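Local coordinates for protein probable TonB-dependent siderophore receptor PiuA (Acinetobacter baumannii, PDB 5FP1) that probably takes up iron-loaded siderophores across the bacterial outer membrane as a TonB-dependent receptor and may bind ferric enterobactin with micromolar affinity, at residues N283-N297 with T325-K339. Sequence-based numbering, arbitrary orientation.
Sequences NITITNTAMYAKSKN and TDSETFTDQLALTGK. With C8E ((hydroxyethyloxy)tri(ethyloxy)octane), chain J.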
ATOM      1  N   ASN A 283      23.632  26.074  -1.595  1.00 34.72           N
ATOM      2  CA  ASN A 283      22.623  25.668  -0.599  1.00 41.94           C
ATOM      3  C   ASN A 283      21.158  25.742  -1.063  1.00 35.60           C
ATOM      4  O   ASN A 283      20.249  25.503  -0.263  1.00 41.04           O
ATOM      5  CB  ASN A 283      22.737  26.557   0.636  1.00 36.67           C
ATOM      6  CG  ASN A 283      24.013  26.334   1.402  1.00 49.66           C
ATOM      7  OD1 ASN A 283      24.470  25.201   1.596  1.00 54.95           O
ATOM      8  ND2 ASN A 283      24.591  27.416   1.858  1.00 46.98           N
ATOM      9  N   ILE A 284      20.926  26.160  -2.298  1.00 31.25           N
ATOM     10  CA  ILE A 284      19.573  26.277  -2.826  1.00 31.13           C
ATOM     11  C   ILE A 284      19.484  25.631  -4.210  1.00 37.15           C
ATOM     12  O   ILE A 284      20.262  25.950  -5.124  1.00 29.39           O
ATOM     13  CB  ILE A 284      19.125  27.733  -2.880  1.00 32.66           C
ATOM     14  CG1 ILE A 284      19.204  28.334  -1.475  1.00 40.36           C
ATOM     15  CG2 ILE A 284      17.711  27.859  -3.442  1.00 33.97           C
ATOM     16  CD1 ILE A 284      19.053  29.829  -1.460  1.00 42.38           C
ATOM     17  N   THR A 285      18.516  24.727  -4.353  1.00 26.92           N
ATOM     18  CA  THR A 285      18.349  23.919  -5.558  1.00 27.64           C
ATOM     19  C   THR A 285      16.909  24.095  -6.054  1.00 30.37           C
ATOM     20  O   THR A 285      15.964  24.125  -5.248  1.00 26.73           O
ATOM     21  CB  THR A 285      18.669  22.429  -5.250  1.00 29.11           C
ATOM     22  OG1 THR A 285      20.027  22.306  -4.822  1.00 31.53           O
ATOM     23  CG2 THR A 285      18.467  21.511  -6.454  1.00 30.86           C
ATOM     24  N   ILE A 286      16.754  24.247  -7.369  1.00 25.54           N
ATOM     25  CA  ILE A 286      15.439  24.213  -8.010  1.00 25.15           C
ATOM     26  C   ILE A 286      15.330  22.907  -8.784  1.00 28.47           C
ATOM     27  O   ILE A 286      16.269  22.517  -9.516  1.00 23.51           O
ATOM     28  CB  ILE A 286      15.188  25.429  -8.923  1.00 25.20           C
ATOM     29  CG1 ILE A 286      13.788  25.392  -9.520  1.00 28.64           C
ATOM     30  CG2 ILE A 286      16.229  25.520 -10.048  1.00 28.86           C
ATOM     31  CD1 ILE A 286      12.666  25.719  -8.558  1.00 38.52           C
ATOM     32  N   THR A 287      14.211  22.210  -8.589  1.00 23.75           N
ATOM     33  CA  THR A 287      14.007  20.875  -9.197  1.00 24.42           C
ATOM     34  C   THR A 287      12.656  20.862  -9.892  1.00 24.52           C
ATOM     35  O   THR A 287      11.679  21.360  -9.337  1.00 21.64           O
ATOM     36  CB  THR A 287      14.055  19.764  -8.134  1.00 26.39           C
ATOM     37  OG1 THR A 287      15.308  19.804  -7.443  1.00 25.23           O
ATOM     38  CG2 THR A 287      13.902  18.388  -8.767  1.00 27.47           C
ATOM     39  N   ASN A 288      12.605  20.332 -11.116  1.00 21.97           N
ATOM     40  CA  ASN A 288      11.362  20.048 -11.799  1.00 22.46           C
ATOM     41  C   ASN A 288      11.305  18.567 -12.112  1.00 25.48           C
ATOM     42  O   ASN A 288      12.241  17.997 -12.672  1.00 21.86           O
ATOM     43  CB  ASN A 288      11.174  20.835 -13.107  1.00 23.33           C
ATOM     44  CG  ASN A 288       9.781  20.650 -13.700  1.00 22.03           C
ATOM     45  OD1 ASN A 288       9.559  19.830 -14.615  1.00 30.51           O
ATOM     46  ND2 ASN A 288       8.826  21.329 -13.141  1.00 19.40           N
ATOM     47  N   THR A 289      10.202  17.942 -11.735  1.00 20.03           N
ATOM     48  CA  THR A 289      10.001  16.534 -12.022  1.00 21.33           C
ATOM     49  C   THR A 289       8.709  16.397 -12.832  1.00 21.79           C
ATOM     50  O   THR A 289       7.646  16.862 -12.431  1.00 22.38           O
ATOM     51  CB  THR A 289       9.942  15.700 -10.739  1.00 24.38           C
ATOM     52  OG1 THR A 289      11.048  16.011  -9.884  1.00 26.73           O
ATOM     53  CG2 THR A 289       9.947  14.186 -11.051  1.00 24.46           C
ATOM     54  N   ALA A 290       8.824  15.793 -14.003  1.00 23.88           N
ATOM     55  CA  ALA A 290       7.667  15.506 -14.843  1.00 21.23           C
ATOM     56  C   ALA A 290       7.525  13.980 -14.902  1.00 23.08           C
ATOM     57  O   ALA A 290       8.522  13.286 -15.146  1.00 23.09           O
ATOM     58  CB  ALA A 290       7.878  16.104 -16.239  1.00 25.41           C
ATOM     59  N   MET A 291       6.320  13.462 -14.640  1.00 21.67           N
ATOM     60  CA  MET A 291       6.063  11.996 -14.614  1.00 21.19           C
ATOM     61  C   MET A 291       4.830  11.676 -15.438  1.00 19.09           C
ATOM     62  O   MET A 291       3.809  12.332 -15.329  1.00 20.46           O
ATOM     63  CB  MET A 291       5.899  11.421 -13.198  1.00 22.93           C
ATOM     64  CG  MET A 291       5.157  10.033 -13.133  1.00 30.50           C
ATOM     65  SD  MET A 291       5.454   9.349 -11.487  1.00 51.20           S
ATOM     66  CE  MET A 291       4.112   8.200 -11.398  1.00 35.52           C
ATOM     67  N   TYR A 292       4.966  10.667 -16.280  1.00 18.83           N
ATOM     68  CA  TYR A 292       3.917  10.224 -17.159  1.00 22.88           C
ATOM     69  C   TYR A 292       3.654   8.764 -16.767  1.00 20.82           C
ATOM     70  O   TYR A 292       4.581   7.962 -16.725  1.00 22.31           O
ATOM     71  CB  TYR A 292       4.400  10.294 -18.619  1.00 26.96           C
ATOM     72  CG  TYR A 292       4.843  11.689 -19.095  1.00 38.15           C
ATOM     73  CD1 TYR A 292       6.130  12.184 -18.818  1.00 42.91           C
ATOM     74  CD2 TYR A 292       3.978  12.501 -19.833  1.00 46.31           C
ATOM     75  CE1 TYR A 292       6.522  13.439 -19.242  1.00 40.13           C
ATOM     76  CE2 TYR A 292       4.365  13.762 -20.260  1.00 46.08           C
ATOM     77  CZ  TYR A 292       5.636  14.214 -19.963  1.00 44.67           C
ATOM     78  OH  TYR A 292       6.013  15.456 -20.390  1.00 58.36           O
ATOM     79  N   ALA A 293       2.415   8.414 -16.449  1.00 19.62           N
ATOM     80  CA  ALA A 293       2.130   7.040 -16.027  1.00 19.29           C
ATOM     81  C   ALA A 293       0.981   6.462 -16.818  1.00 18.66           C
ATOM     82  O   ALA A 293      -0.006   7.136 -17.082  1.00 20.65           O
ATOM     83  CB  ALA A 293       1.825   6.966 -14.538  1.00 22.63           C
ATOM     84  N   LYS A 294       1.109   5.196 -17.183  1.00 16.61           N
ATOM     85  CA  LYS A 294       0.026   4.486 -17.844  1.00 19.00           C
ATOM     86  C   LYS A 294      -0.207   3.224 -17.023  1.00 19.26           C
ATOM     87  O   LYS A 294       0.745   2.525 -16.667  1.00 18.00           O
ATOM     88  CB  LYS A 294       0.402   4.134 -19.286  1.00 20.80           C
ATOM     89  CG  LYS A 294      -0.605   3.203 -19.951  1.00 28.75           C
ATOM     90  CD  LYS A 294      -1.098   3.745 -21.266  1.00 37.67           C
ATOM     91  CE  LYS A 294      -2.180   2.879 -21.873  1.00 40.57           C
ATOM     92  NZ  LYS A 294      -3.279   3.763 -22.331  1.00 34.29           N
ATOM     93  N   SER A 295      -1.456   2.954 -16.673  1.00 17.78           N
ATOM     94  CA  SER A 295      -1.749   1.838 -15.786  1.00 16.92           C
ATOM     95  C   SER A 295      -3.009   1.121 -16.259  1.00 19.11           C
ATOM     96  O   SER A 295      -4.078   1.742 -16.377  1.00 16.91           O
ATOM     97  CB  SER A 295      -1.938   2.345 -14.344  1.00 19.88           C
ATOM     98  OG  SER A 295      -2.106   1.258 -13.436  1.00 19.87           O
ATOM     99  N   LYS A 296      -2.870  -0.174 -16.535  1.00 17.74           N
ATOM    100  CA  LYS A 296      -3.984  -1.015 -16.960  1.00 17.85           C
ATOM    101  C   LYS A 296      -4.220  -2.155 -15.996  1.00 16.39           C
ATOM    102  O   LYS A 296      -3.285  -2.696 -15.426  1.00 16.36           O
ATOM    103  CB  LYS A 296      -3.713  -1.581 -18.364  1.00 19.58           C
ATOM    104  CG  LYS A 296      -3.460  -0.474 -19.374  1.00 26.09           C
ATOM    105  CD  LYS A 296      -3.140  -0.983 -20.779  1.00 33.24           C
ATOM    106  CE  LYS A 296      -4.350  -1.650 -21.394  1.00 45.98           C
ATOM    107  NZ  LYS A 296      -4.326  -1.551 -22.882  1.00 68.16           N
ATOM    108  N   ASN A 297      -5.486  -2.518 -15.827  1.00 14.91           N
ATOM    109  CA  ASN A 297      -5.876  -3.606 -14.967  1.00 14.88           C
ATOM    110  C   ASN A 297      -7.059  -4.286 -15.625  1.00 17.28           C
ATOM    111  O   ASN A 297      -8.015  -3.621 -16.059  1.00 18.87           O
ATOM    112  CB  ASN A 297      -6.238  -3.028 -13.577  1.00 15.63           C
ATOM    113  CG  ASN A 297      -6.330  -4.067 -12.471  1.00 17.88           C
ATOM    114  OD1 ASN A 297      -5.868  -5.226 -12.579  1.00 15.46           O
ATOM    115  ND2 ASN A 297      -6.908  -3.625 -11.341  1.00 19.97           N
ATOM    116  N   THR A 325      -9.709  -1.479 -16.481  1.00 15.90           N
ATOM    117  CA  THR A 325      -9.384  -0.076 -16.348  1.00 15.82           C
ATOM    118  C   THR A 325      -8.173   0.279 -17.194  1.00 17.62           C
ATOM    119  O   THR A 325      -7.222  -0.522 -17.331  1.00 16.22           O
ATOM    120  CB  THR A 325      -9.130   0.363 -14.889  1.00 17.33           C
ATOM    121  OG1 THR A 325      -8.029  -0.373 -14.300  1.00 16.55           O
ATOM    122  CG2 THR A 325     -10.400   0.171 -14.056  1.00 18.78           C
ATOM    123  N   ASP A 326      -8.172   1.522 -17.648  1.00 15.69           N
ATOM    124  CA  ASP A 326      -7.046   2.054 -18.426  1.00 17.41           C
ATOM    125  C   ASP A 326      -6.881   3.505 -18.043  1.00 17.47           C
ATOM    126  O   ASP A 326      -7.760   4.335 -18.293  1.00 17.78           O
ATOM    127  CB  ASP A 326      -7.320   1.916 -19.918  1.00 20.74           C
ATOM    128  CG  ASP A 326      -6.121   2.326 -20.785  1.00 30.81           C
ATOM    129  OD1 ASP A 326      -5.267   3.095 -20.341  1.00 30.83           O
ATOM    130  OD2 ASP A 326      -6.063   1.894 -21.938  1.00 42.75           O
ATOM    131  N   SER A 327      -5.780   3.792 -17.375  1.00 16.54           N
ATOM    132  CA  SER A 327      -5.538   5.108 -16.832  1.00 17.39           C
ATOM    133  C   SER A 327      -4.240   5.722 -17.359  1.00 18.93           C
ATOM    134  O   SER A 327      -3.229   5.039 -17.475  1.00 18.37           O
ATOM    135  CB  SER A 327      -5.478   5.024 -15.313  1.00 18.56           C
ATOM    136  OG  SER A 327      -5.083   6.272 -14.754  1.00 22.52           O
ATOM    137  N   GLU A 328      -4.265   7.028 -17.597  1.00 16.01           N
ATOM    138  CA  GLU A 328      -3.061   7.802 -17.910  1.00 19.30           C
ATOM    139  C   GLU A 328      -2.983   9.014 -17.011  1.00 16.25           C
ATOM    140  O   GLU A 328      -3.990   9.712 -16.805  1.00 17.28           O
ATOM    141  CB  GLU A 328      -3.072   8.260 -19.392  1.00 21.42           C
ATOM    142  CG  GLU A 328      -3.092   7.063 -20.316  1.00 25.66           C
ATOM    143  CD  GLU A 328      -2.929   7.411 -21.805  1.00 43.12           C
ATOM    144  OE1 GLU A 328      -2.837   8.606 -22.168  1.00 36.37           O
ATOM    145  OE2 GLU A 328      -2.906   6.458 -22.605  1.00 38.94           O
ATOM    146  N   THR A 329      -1.798   9.265 -16.482  1.00 16.31           N
ATOM    147  CA  THR A 329      -1.619  10.389 -15.557  1.00 16.14           C
ATOM    148  C   THR A 329      -0.376  11.186 -15.934  1.00 17.66           C
ATOM    149  O   THR A 329       0.653  10.614 -16.266  1.00 19.84           O
ATOM    150  CB  THR A 329      -1.434   9.893 -14.098  1.00 17.56           C
ATOM    151  OG1 THR A 329      -2.490   8.977 -13.753  1.00 19.59           O
ATOM    152  CG2 THR A 329      -1.424  11.065 -13.147  1.00 19.76           C
ATOM    153  N   PHE A 330      -0.480  12.503 -15.880  1.00 17.01           N
ATOM    154  CA  PHE A 330       0.686  13.380 -15.984  1.00 17.30           C
ATOM    155  C   PHE A 330       0.781  14.204 -14.719  1.00 15.51           C
ATOM    156  O   PHE A 330      -0.217  14.790 -14.280  1.00 19.04           O
ATOM    157  CB  PHE A 330       0.559  14.353 -17.165  1.00 21.31           C
ATOM    158  CG  PHE A 330       1.649  15.417 -17.181  1.00 20.58           C
ATOM    159  CD1 PHE A 330       2.958  15.080 -17.462  1.00 28.17           C
ATOM    160  CD2 PHE A 330       1.356  16.726 -16.869  1.00 25.16           C
ATOM    161  CE1 PHE A 330       3.966  16.040 -17.449  1.00 29.39           C
ATOM    162  CE2 PHE A 330       2.354  17.687 -16.849  1.00 26.28           C
ATOM    163  CZ  PHE A 330       3.659  17.335 -17.116  1.00 24.94           C
ATOM    164  N   THR A 331       1.981  14.259 -14.151  1.00 16.89           N
ATOM    165  CA  THR A 331       2.232  15.086 -12.973  1.00 17.00           C
ATOM    166  C   THR A 331       3.494  15.912 -13.204  1.00 20.65           C
ATOM    167  O   THR A 331       4.484  15.402 -13.732  1.00 19.83           O
ATOM    168  CB  THR A 331       2.415  14.193 -11.722  1.00 19.68           C
ATOM    169  OG1 THR A 331       1.275  13.333 -11.576  1.00 19.32           O
ATOM    170  CG2 THR A 331       2.566  15.041 -10.453  1.00 21.56           C
ATOM    171  N   ASP A 332       3.461  17.172 -12.795  1.00 19.54           N
ATOM    172  CA  ASP A 332       4.678  17.983 -12.750  1.00 19.13           C
ATOM    173  C   ASP A 332       4.790  18.613 -11.362  1.00 17.44           C
ATOM    174  O   ASP A 332       3.834  19.228 -10.887  1.00 20.17           O
ATOM    175  CB  ASP A 332       4.652  19.060 -13.813  1.00 19.10           C
ATOM    176  CG  ASP A 332       6.009  19.719 -13.987  1.00 23.85           C
ATOM    177  OD1 ASP A 332       6.444  20.457 -13.062  1.00 23.52           O
ATOM    178  OD2 ASP A 332       6.672  19.421 -15.001  1.00 25.08           O
ATOM    179  N   GLN A 333       5.944  18.443 -10.730  1.00 17.89           N
ATOM    180  CA  GLN A 333       6.254  19.092  -9.440  1.00 20.45           C
ATOM    181  C   GLN A 333       7.469  19.999  -9.619  1.00 21.03           C
ATOM    182  O   GLN A 333       8.517  19.557 -10.098  1.00 23.57           O
ATOM    183  CB  GLN A 333       6.646  18.068  -8.381  1.00 18.97           C
ATOM    184  CG  GLN A 333       5.577  17.087  -8.016  1.00 23.63           C
ATOM    185  CD  GLN A 333       6.056  16.086  -6.974  1.00 25.24           C
ATOM    186  OE1 GLN A 333       7.244  15.784  -6.895  1.00 27.48           O
ATOM    187  NE2 GLN A 333       5.122  15.547  -6.197  1.00 26.09           N
ATOM    188  N   LEU A 334       7.345  21.233  -9.154  1.00 21.13           N
ATOM    189  CA  LEU A 334       8.446  22.207  -9.180  1.00 20.80           C
ATOM    190  C   LEU A 334       8.718  22.584  -7.730  1.00 22.93           C
ATOM    191  O   LEU A 334       7.794  22.988  -7.025  1.00 23.27           O
ATOM    192  CB  LEU A 334       7.997  23.437  -9.977  1.00 23.05           C
ATOM    193  CG  LEU A 334       8.968  24.607 -10.149  1.00 25.26           C
ATOM    194  CD1 LEU A 334      10.159  24.141 -10.965  1.00 25.96           C
ATOM    195  CD2 LEU A 334       8.242  25.737 -10.846  1.00 31.51           C
ATOM    196  N   ALA A 335       9.943  22.356  -7.260  1.00 21.46           N
ATOM    197  CA  ALA A 335      10.278  22.536  -5.854  1.00 22.80           C
ATOM    198  C   ALA A 335      11.586  23.297  -5.735  1.00 26.73           C
ATOM    199  O   ALA A 335      12.583  22.936  -6.359  1.00 24.22           O
ATOM    200  CB  ALA A 335      10.438  21.205  -5.152  1.00 23.52           C
ATOM    201  N   LEU A 336      11.572  24.315  -4.892  1.00 22.91           N
ATOM    202  CA  LEU A 336      12.791  25.009  -4.488  1.00 24.69           C
ATOM    203  C   LEU A 336      13.136  24.562  -3.073  1.00 25.02           C
ATOM    204  O   LEU A 336      12.334  24.731  -2.138  1.00 23.94           O
ATOM    205  CB  LEU A 336      12.518  26.507  -4.509  1.00 26.50           C
ATOM    206  CG  LEU A 336      13.701  27.411  -4.144  1.00 29.11           C
ATOM    207  CD1 LEU A 336      14.695  27.407  -5.281  1.00 25.64           C
ATOM    208  CD2 LEU A 336      13.203  28.822  -3.889  1.00 34.61           C
ATOM    209  N   THR A 337      14.321  23.984  -2.913  1.00 24.11           N
ATOM    210  CA  THR A 337      14.737  23.452  -1.644  1.00 27.70           C
ATOM    211  C   THR A 337      16.078  24.031  -1.211  1.00 32.32           C
ATOM    212  O   THR A 337      16.872  24.504  -2.030  1.00 28.41           O
ATOM    213  CB  THR A 337      14.931  21.924  -1.703  1.00 28.01           C
ATOM    214  OG1 THR A 337      15.810  21.597  -2.788  1.00 27.17           O
ATOM    215  CG2 THR A 337      13.594  21.204  -1.897  1.00 28.78           C
ATOM    216  N   GLY A 338      16.360  23.929   0.076  1.00 30.47           N
ATOM    217  CA  GLY A 338      17.691  24.235   0.554  1.00 33.38           C
ATOM    218  C   GLY A 338      17.682  24.788   1.951  1.00 34.31           C
ATOM    219  O   GLY A 338      16.802  24.470   2.760  1.00 26.90           O
ATOM    220  N   LYS A 339      18.680  25.612   2.247  1.00 32.70           N
ATOM    221  CA  LYS A 339      18.759  26.235   3.557  1.00 34.84           C
ATOM    222  C   LYS A 339      19.214  27.675   3.472  1.00 42.80           C
ATOM    223  O   LYS A 339      19.962  28.060   2.565  1.00 39.02           O
ATOM    224  CB  LYS A 339      19.642  25.425   4.493  1.00 38.13           C
ATOM    225  CG  LYS A 339      20.936  24.929   3.920  1.00 50.21           C
ATOM    226  CD  LYS A 339      21.387  23.681   4.666  1.00 58.39           C
ATOM    227  CE  LYS A 339      22.617  23.060   4.019  1.00 72.14           C
ATOM    228  NZ  LYS A 339      23.861  23.802   4.369  1.00 77.27           N
TER
HETATM  229  C1  C8E J1724      -4.670  12.950 -19.551  1.00 46.92           C
HETATM  230  C2  C8E J1724      -3.367  12.863 -18.788  1.00 48.56           C
HETATM  231  C3  C8E J1724      -2.262  12.240 -19.640  1.00 52.07           C
HETATM  232  C4  C8E J1724      -1.475  13.304 -20.399  1.00 60.39           C
HETATM  233  C5  C8E J1724      -0.421  12.701 -21.322  1.00 59.90           C
HETATM  234  C6  C8E J1724       0.530  11.806 -20.546  1.00 65.59           C
HETATM  235  C7  C8E J1724       0.024  10.364 -20.467  1.00 54.67           C
HETATM  236  C8  C8E J1724       1.167   9.398 -20.189  1.00 46.88           C
HETATM  237  O9  C8E J1724       1.035   8.279 -21.066  1.00 50.76           O
HETATM  238  C10 C8E J1724       1.881   7.167 -20.736  1.00 58.32           C
HETATM  239  C11 C8E J1724       3.302   7.585 -20.357  1.00 57.13           C
HETATM  240  O12 C8E J1724       4.179   6.447 -20.320  1.00 69.48           O
HETATM  241  O   HOH W   1      14.532  21.174  -5.243  1.00 30.87           O
HETATM  242  O   HOH W   2      10.490  18.413  -8.460  1.00 29.96           O
HETATM  243  O   HOH W   3       1.850  11.111 -13.044  1.00 24.32           O
HETATM  244  O   HOH W   4      -2.190   6.435 -14.691  1.00 20.18           O
HETATM  245  O   HOH W   5      -5.970   1.403 -14.420  1.00 20.64           O
HETATM  246  O   HOH W   6      -8.025  -0.876 -11.582  1.00 16.34           O
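From Thr285 facing Thr337 to Asn297 facing Thr325, 283-297 and 325-339 pair in strict antiparallel register as neighbouring staves of the TonB-dependent receptor beta-barrel, belonging to one hairpin. The short strand axes run 163° apart in direction, and reciprocal N-H to O=C bonds recur at every second pair without a bulge, for example Met291 N to Thr331 O at 2.8 Å.

The alternation sorts side chains onto two faces. Thr289, Met291, Thr331 and Gln333 share the face that meets Ile101 of the plug, identifying it as the barrel interior; Gln333 NE2 also bonds Glu354 and plug Gly100 O. Ordered waters stitch the threonines here: one joins Thr287 OG1 and Thr337 OG1 and donates to Ala335 O, 2.9 Å away.

The opposite face carries the detergent C8E and the apolar contacts, as expected of a membrane-facing wall. The side chains of Tyr292 and Phe330 leave the sheet next to each other in the same direction, with ring planes inclined at 46°; Phe330 CD1 sits over one face of the tyrosine ring, 3.4 Å from CE2, while C8E C6 meets that ring's edge. Further along, Ile284 CG2, placed anti to its own backbone N, reaches Leu336 CD1 at 3.6 Å.

Charges on this same face pair diagonally as well as directly. Lys294 leaves with CG anti to the backbone N (chi1 171°), and bends at chi2 and chi4 bring its ammonium between two acids: Glu328 OE2 takes NZ at 2.7 Å on its anti lone pair, Asp326 OD1 at 2.9 Å on its syn lone pair. Two carboxylates around one ammonium would probably stabilise its positive charge. Lys296 extends the network with a long salt bridge, its NZ lying 4.0 Å from Asp326 OD2.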